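PDB 6Y2K: beta-galactosidase from Marinomonas sp. ef1, which hydrolyses terminal beta-D-galactosyl residues from beta-galactosides as a cold-active, hexameric family GH42 glycoside hydrolase. Local coordinates for residues A[367-370]-A[371-375]; A[474-477]-A[478-482]; A[510-513]-A[514-518]. One frame throughout, in Å; residues are numbered along the deposited sequence. Where two conformers were deposited one is given.

Interaction 1 (A[367-370]-A[371-375])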
loop_
_atom_site.group_PDB
_atom_site.type_symbol
_atom_site.label_atom_id
_atom_site.label_comp_id
_atom_site.label_asym_id
_atom_site.label_seq_id
_atom_site.Cartn_x
_atom_site.Cartn_y
_atom_site.Cartn_z
ATOM N N GLY A 367 39.748 14.741 -1.245
ATOM C CA GLY A 367 40.750 14.889 -2.283
ATOM C C GLY A 367 41.432 13.566 -2.546
ATOM O O GLY A 367 41.002 12.539 -2.024
ATOM N N LEU A 368 42.493 13.591 -3.357
ATOM C CA LEU A 368 43.325 12.397 -3.557
ATOM C C LEU A 368 44.031 12.008 -2.269
ATOM O O LEU A 368 44.276 10.830 -2.049
ATOM C CB LEU A 368 44.375 12.580 -4.661
ATOM C CG LEU A 368 43.975 12.958 -6.092
ATOM C CD1 LEU A 368 45.010 12.436 -7.096
ATOM C CD2 LEU A 368 42.590 12.484 -6.488
ATOM N N LEU A 369 44.370 13.006 -1.446
ATOM C CA LEU A 369 44.908 12.804 -0.104
ATOM C C LEU A 369 43.931 13.283 0.965
ATOM O O LEU A 369 43.134 14.188 0.723
ATOM C CB LEU A 369 46.214 13.590 0.077
ATOM C CG LEU A 369 47.316 13.413 -0.973
ATOM C CD1 LEU A 369 48.566 14.163 -0.527
ATOM C CD2 LEU A 369 47.626 11.952 -1.225
ATOM N N ARG A 370 44.050 12.698 2.158
ATOM C CA ARG A 370 43.342 13.161 3.352
ATOM C C ARG A 370 44.023 14.421 3.903
ATOM O O ARG A 370 45.140 14.758 3.476
ATOM C CB ARG A 370 43.357 12.082 4.432
ATOM C CG ARG A 370 42.794 10.734 4.019
ATOM C CD ARG A 370 42.564 9.854 5.226
ATOM N NE ARG A 370 43.746 9.699 6.097
ATOM C CZ ARG A 370 44.274 8.548 6.532
ATOM N NH1 ARG A 370 43.791 7.360 6.165
ATOM N NH2 ARG A 370 45.316 8.589 7.360
ATOM N N PRO A 371 43.381 15.117 4.867
ATOM C CA PRO A 371 44.029 16.317 5.418
ATOM C C PRO A 371 45.425 16.085 6.041
ATOM O O PRO A 371 46.229 17.019 6.091
ATOM C CB PRO A 371 43.023 16.812 6.465
ATOM C CG PRO A 371 41.708 16.292 5.993
ATOM C CD PRO A 371 42.026 14.939 5.420
ATOM N N ASP A 372 45.706 14.856 6.474
ATOM C CA ASP A 372 47.025 14.490 7.013
ATOM C C ASP A 372 48.029 14.025 5.951
ATOM O O ASP A 372 49.065 13.476 6.295
ATOM C CB ASP A 372 46.870 13.428 8.119
ATOM C CG ASP A 372 46.362 12.064 7.598
ATOM O OD1 ASP A 372 45.987 11.932 6.409
ATOM O OD2 ASP A 372 46.352 11.110 8.402
ATOM N N ALA A 373 47.707 14.229 4.672
ATOM C CA ALA A 373 48.566 13.874 3.535
ATOM C C ALA A 373 48.723 12.367 3.232
ATOM O O ALA A 373 49.480 12.011 2.330
ATOM C CB ALA A 373 49.928 14.557 3.637
ATOM N N GLN A 374 48.012 11.489 3.950
ATOM C CA GLN A 374 47.950 10.067 3.572
ATOM C C GLN A 374 46.988 9.915 2.389
ATOM O O GLN A 374 46.046 10.708 2.247
ATOM C CB GLN A 374 47.484 9.204 4.746
ATOM C CG GLN A 374 48.449 9.171 5.924
ATOM C CD GLN A 374 49.799 8.570 5.555
ATOM O OE1 GLN A 374 50.837 9.191 5.756
ATOM N NE2 GLN A 374 49.787 7.365 4.993
ATOM N N GLU A 375 47.228 8.908 1.549
ATOM C CA GLU A 375 46.407 8.689 0.351
ATOM C C GLU A 375 44.965 8.305 0.718
ATOM O O GLU A 375 44.728 7.582 1.693
ATOM C CB GLU A 375 47.024 7.627 -0.579
ATOM C CG GLU A 375 48.210 8.135 -1.395
ATOM C CD GLU A 375 48.695 7.155 -2.466
ATOM O OE1 GLU A 375 48.317 5.970 -2.428
ATOM O OE2 GLU A 375 49.455 7.572 -3.371
HETATM O O HOH W 1 42.331 7.041 3.634
#
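Pro371 is the second residue of a type I beta turn running from Arg370 to Ala373; its carbonyl is bound by Arg355. Asp372 forms a salt bridge with Arg370. The arginine lies side-on to it, one nitrogen to each oxygen: Arg370 NH2 meets Asp372 OD2 at 2.9 Å, almost straight (173°) and on the syn lone pair, while NE reaches OD1 at 3.2 Å, tilted from both the guanidinium and the carboxylate planes. A chi1 of 67° places Asp372 CG between the backbone N and the carbonyl carbon, where OD1 also accepts from Gln374 N at 3.2 Å, closing an Asx turn; the two donors reach OD1 from opposite faces of the carboxylate. Ala373 N closes the beta turn on Arg370 O at 2.9 Å. Gln374 lays CB over one face of the guanidinium, and its carbonyl O takes Arg370 N at 2.8 Å. Glu375 crosses Leu369 at an angle, CG 3.9 Å from Leu369 CD2, and sends its carboxylate to Lys380 and His23; a water joins its O to Arg370 NH1. Leu510 of a second subunit packs on Arg370, Pro371 and Asp372. This beta turn reinforced by an Asx turn follows the last TIM-barrel strand, 348-352, before helix 377-395.

Interaction 2 (A[474-477]-A[478-482]); sequences AHIT and PELQN
Ile476 lays its CG2 methyl against two side chains of the first helical turn. On one side lies the branch point of Leu480, with Ile476 CG2 4.1 Å from Leu480 CG. On Gln481 the same methyl meets the side-chain amide oxygen, Ile476 CG2 to Gln481 OE1 being 3.6 Å, and CD1 of the isoleucine approaches that oxygen from further out. Gln481 bends at chi2 (57°), which turns its amide back toward the isoleucine. Its nitrogen NE2 is bound to Asn485, one turn further along the helix, and this bond helps to fix the rotation of the amide. The methyl contacts on OE1 are van der Waals in kind.

Thr477 is the N-cap of helix 478-486. Its hydroxyl OG1 accepts from Leu480 N at 3.0 Å with an angle of 157° at the hydrogen, taking up an N-H that has no preceding helical turn to supply its acceptor. A chi1 of 58° sets OG1 between the backbone N and the carbonyl carbon, facing the start of the helix. OG1 also rests 3.3 Å from Leu480 CB, the threonine and leucine side chains crossing at about a right angle. The Thr477 carbonyl begins the regular bonding: its O receives Gln481 N at 3.0 Å, and Pro478 O receives Asn482 N at 3.1 Å. Pro478 occupies the first helical position, where its lack of an N-H costs no helical bond.

The loop before the cap comes from strand 467-470 of the mixed sheet. There His475 ND1 is bound to the carbonyl of Lys500, while Ile476 also packs on Thr497 and Leu480 touches Gln473.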
loop_
_atom_site.group_PDB
_atom_site.type_symbol
_atom_site.label_atom_id
_atom_site.label_comp_id
_atom_site.label_asym_id
_atom_site.label_seq_id
_atom_site.Cartn_x
_atom_site.Cartn_y
_atom_site.Cartn_z
ATOM N N ALA A 474 12.478 26.098 -29.578
ATOM C CA ALA A 474 11.342 27.028 -29.434
ATOM C C ALA A 474 11.286 28.082 -30.536
ATOM O O ALA A 474 10.264 28.227 -31.205
ATOM C CB ALA A 474 11.363 27.679 -28.057
ATOM N N HIS A 475 12.396 28.787 -30.731
ATOM C CA HIS A 475 12.564 29.679 -31.876
ATOM C C HIS A 475 13.532 29.083 -32.892
ATOM O O HIS A 475 14.632 28.662 -32.529
ATOM C CB HIS A 475 13.077 31.055 -31.429
ATOM C CG HIS A 475 13.365 31.984 -32.570
ATOM N ND1 HIS A 475 12.388 32.402 -33.449
ATOM C CD2 HIS A 475 14.519 32.552 -32.991
ATOM C CE1 HIS A 475 12.929 33.199 -34.355
ATOM N NE2 HIS A 475 14.221 33.300 -34.104
ATOM N N ILE A 476 13.103 29.064 -34.154
ATOM C CA ILE A 476 13.915 28.624 -35.282
ATOM C C ILE A 476 14.298 29.882 -36.054
ATOM O O ILE A 476 13.420 30.575 -36.577
ATOM C CB ILE A 476 13.123 27.687 -36.235
ATOM C CG1 ILE A 476 12.669 26.417 -35.496
ATOM C CG2 ILE A 476 13.953 27.331 -37.472
ATOM C CD1 ILE A 476 11.680 25.580 -36.269
ATOM N N THR A 477 15.599 30.167 -36.132
ATOM C CA THR A 477 16.091 31.297 -36.935
ATOM C C THR A 477 15.872 30.984 -38.418
ATOM O O THR A 477 15.800 29.814 -38.795
ATOM C CB THR A 477 17.587 31.580 -36.719
ATOM O OG1 THR A 477 18.354 30.414 -37.044
ATOM C CG2 THR A 477 17.868 31.977 -35.280
ATOM N N PRO A 478 15.746 32.021 -39.266
ATOM C CA PRO A 478 15.647 31.735 -40.707
ATOM C C PRO A 478 16.840 30.936 -41.248
ATOM O O PRO A 478 16.682 30.147 -42.183
ATOM C CB PRO A 478 15.594 33.135 -41.335
ATOM C CG PRO A 478 15.013 33.994 -40.261
ATOM C CD PRO A 478 15.589 33.459 -38.983
ATOM N N GLU A 479 18.003 31.123 -40.629
ATOM C CA GLU A 479 19.211 30.437 -41.067
ATOM C C GLU A 479 19.173 28.957 -40.656
ATOM O O GLU A 479 19.587 28.082 -41.438
ATOM C CB GLU A 479 20.468 31.156 -40.557
ATOM C CG GLU A 479 20.751 32.486 -41.263
ATOM C CD GLU A 479 19.892 33.645 -40.767
ATOM O OE1 GLU A 479 19.082 33.445 -39.833
ATOM O OE2 GLU A 479 20.020 34.759 -41.315
ATOM N N LEU A 480 18.669 28.666 -39.450
ATOM C CA LEU A 480 18.459 27.276 -39.048
ATOM C C LEU A 480 17.443 26.598 -39.964
ATOM O O LEU A 480 17.670 25.473 -40.394
ATOM C CB LEU A 480 18.023 27.147 -37.582
ATOM C CG LEU A 480 17.670 25.714 -37.131
ATOM C CD1 LEU A 480 18.820 24.746 -37.397
ATOM C CD2 LEU A 480 17.277 25.690 -35.666
ATOM N N GLN A 481 16.342 27.270 -40.289
ATOM C CA GLN A 481 15.349 26.653 -41.179
ATOM C C GLN A 481 15.941 26.284 -42.552
ATOM O O GLN A 481 15.621 25.223 -43.094
ATOM C CB GLN A 481 14.091 27.515 -41.340
ATOM C CG GLN A 481 12.927 26.789 -42.020
ATOM C CD GLN A 481 12.516 25.504 -41.305
ATOM O OE1 GLN A 481 12.346 25.490 -40.081
ATOM N NE2 GLN A 481 12.357 24.422 -42.069
ATOM N N ASN A 482 16.813 27.141 -43.089
ATOM C CA ASN A 482 17.532 26.835 -44.343
ATOM C C ASN A 482 18.394 25.579 -44.216
ATOM O O ASN A 482 18.371 24.723 -45.103
ATOM C CB ASN A 482 18.418 28.006 -44.785
ATOM C CG ASN A 482 17.621 29.200 -45.268
ATOM O OD1 ASN A 482 16.524 29.060 -45.820
ATOM N ND2 ASN A 482 18.177 30.395 -45.068
#

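Interaction 3 (A[510-513]-A[514-518])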
loop_
_atom_site.group_PDB
_atom_site.type_symbol
_atom_site.label_atom_id
_atom_site.label_comp_id
_atom_site.label_asym_id
_atom_site.label_seq_id
_atom_site.Cartn_x
_atom_site.Cartn_y
_atom_site.Cartn_z
ATOM N N LEU A 510 0.972 30.189 -36.523
ATOM C CA LEU A 510 0.996 29.282 -35.360
ATOM C C LEU A 510 2.165 28.301 -35.393
ATOM O O LEU A 510 2.876 28.183 -36.407
ATOM C CB LEU A 510 -0.329 28.525 -35.193
ATOM C CG LEU A 510 -1.627 29.340 -35.230
ATOM C CD1 LEU A 510 -2.794 28.448 -34.871
ATOM C CD2 LEU A 510 -1.557 30.519 -34.279
ATOM N N ALA A 511 2.367 27.597 -34.279
ATOM C CA ALA A 511 3.391 26.551 -34.229
ATOM C C ALA A 511 3.065 25.457 -35.256
ATOM O O ALA A 511 1.890 25.204 -35.504
ATOM C CB ALA A 511 3.491 25.970 -32.824
ATOM N N PRO A 512 4.061 24.813 -35.874
ATOM C CA PRO A 512 5.489 24.969 -35.597
ATOM C C PRO A 512 6.224 26.027 -36.458
ATOM O O PRO A 512 7.408 25.871 -36.737
ATOM C CB PRO A 512 6.021 23.569 -35.882
ATOM C CG PRO A 512 5.180 23.122 -37.037
ATOM C CD PRO A 512 3.814 23.709 -36.812
ATOM N N GLY A 513 5.542 27.104 -36.844
ATOM C CA GLY A 513 6.218 28.301 -37.340
ATOM C C GLY A 513 6.988 28.068 -38.634
ATOM O O GLY A 513 6.420 27.549 -39.585
ATOM N N PRO A 514 8.295 28.410 -38.666
ATOM C CA PRO A 514 9.088 28.179 -39.891
ATOM C C PRO A 514 9.187 26.718 -40.322
ATOM O O PRO A 514 9.391 26.457 -41.504
ATOM C CB PRO A 514 10.480 28.708 -39.522
ATOM C CG PRO A 514 10.247 29.646 -38.403
ATOM C CD PRO A 514 9.101 29.076 -37.629
ATOM N N LEU A 515 9.051 25.783 -39.376
ATOM C CA LEU A 515 9.121 24.348 -39.676
ATOM C C LEU A 515 7.926 23.834 -40.492
ATOM O O LEU A 515 8.023 22.781 -41.107
ATOM C CB LEU A 515 9.222 23.535 -38.369
ATOM C CG LEU A 515 9.675 22.072 -38.464
ATOM C CD1 LEU A 515 11.185 21.982 -38.625
ATOM C CD2 LEU A 515 9.238 21.281 -37.240
ATOM N N ALA A 516 6.806 24.554 -40.483
ATOM C CA ALA A 516 5.589 24.108 -41.167
ATOM C C ALA A 516 5.744 23.855 -42.672
ATOM O O ALA A 516 5.034 23.015 -43.215
ATOM C CB ALA A 516 4.440 25.082 -40.922
ATOM N N SER A 517 6.642 24.569 -43.345
ATOM C CA SER A 517 6.923 24.290 -44.762
ATOM C C SER A 517 7.553 22.905 -44.951
ATOM O O SER A 517 7.264 22.234 -45.932
ATOM C CB SER A 517 7.809 25.383 -45.387
ATOM O OG SER A 517 9.062 25.481 -44.724
ATOM N N LEU A 518 8.381 22.475 -43.998
ATOM C CA LEU A 518 9.025 21.150 -44.031
ATOM C C LEU A 518 8.095 20.043 -43.503
ATOM O O LEU A 518 8.086 18.915 -44.011
ATOM C CB LEU A 518 10.293 21.169 -43.162
ATOM C CG LEU A 518 11.654 20.735 -43.715
ATOM C CD1 LEU A 518 12.545 20.305 -42.557
ATOM C CD2 LEU A 518 11.590 19.657 -44.791
HETATM O O HOH W 2 6.668 27.672 -42.373
#
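Leu515 starts its contact at CB, which rests 3.4 Å from Pro512 O and 4.1 Å from Pro512 CB. From there CG is carried anti to the backbone N (chi1 -164°), and at the tip CD2 skirts the same proline carbon, Leu515 CD2 to Pro512 CB being 4.2 Å. The backbone pulls the two residues together as well: Leu515 N gives a hydrogen bond of 3.1 Å to Pro512 O. One residue on, Ala516 N binds Gly513 O at 3.2 Å, and the alanine CB lies 3.4 Å from the same oxygen. Gly513 O is further gripped by a water at 2.8 Å, which also accepts from Ser517 N, and by the side-chain amide of Asn509. The chain reaches this bend through a cis peptide bond before Pro512 and turns at Gly513 with positive phi, 64°; residues 514-518 then wind helically without the regular bonding of a helix. They belong to the loop that follows strand 490-493 and leads into strand 521-528: Leu515 packs against Gln481 and Leu484 of helix 478-486 and Tyr578 of strand 576-579, while Pro512 sits on Leu521 of strand 521-528.

Interactions 2 and 3 are neighbours in the trimerisation domain, their centres about 10 Å apart. The capped helix start meets residues 514-518 directly: Ile476 CD1 packs on Leu515 CB at 3.8 Å, and Gln481 CD lies 3.3 Å from Pro514 O. Interaction 1, in the barrel domain, is remote within the chain, with centres about 52 Å from interaction 2 and 58 Å from interaction 3, across the chain's centre. The hexamer nonetheless brings 367-375 and 510-518 together, since Arg370 of one subunit packs on Leu510 of another. Glycerol, probably from crystallisation, is bound by Glu375 N and by Ala511 N.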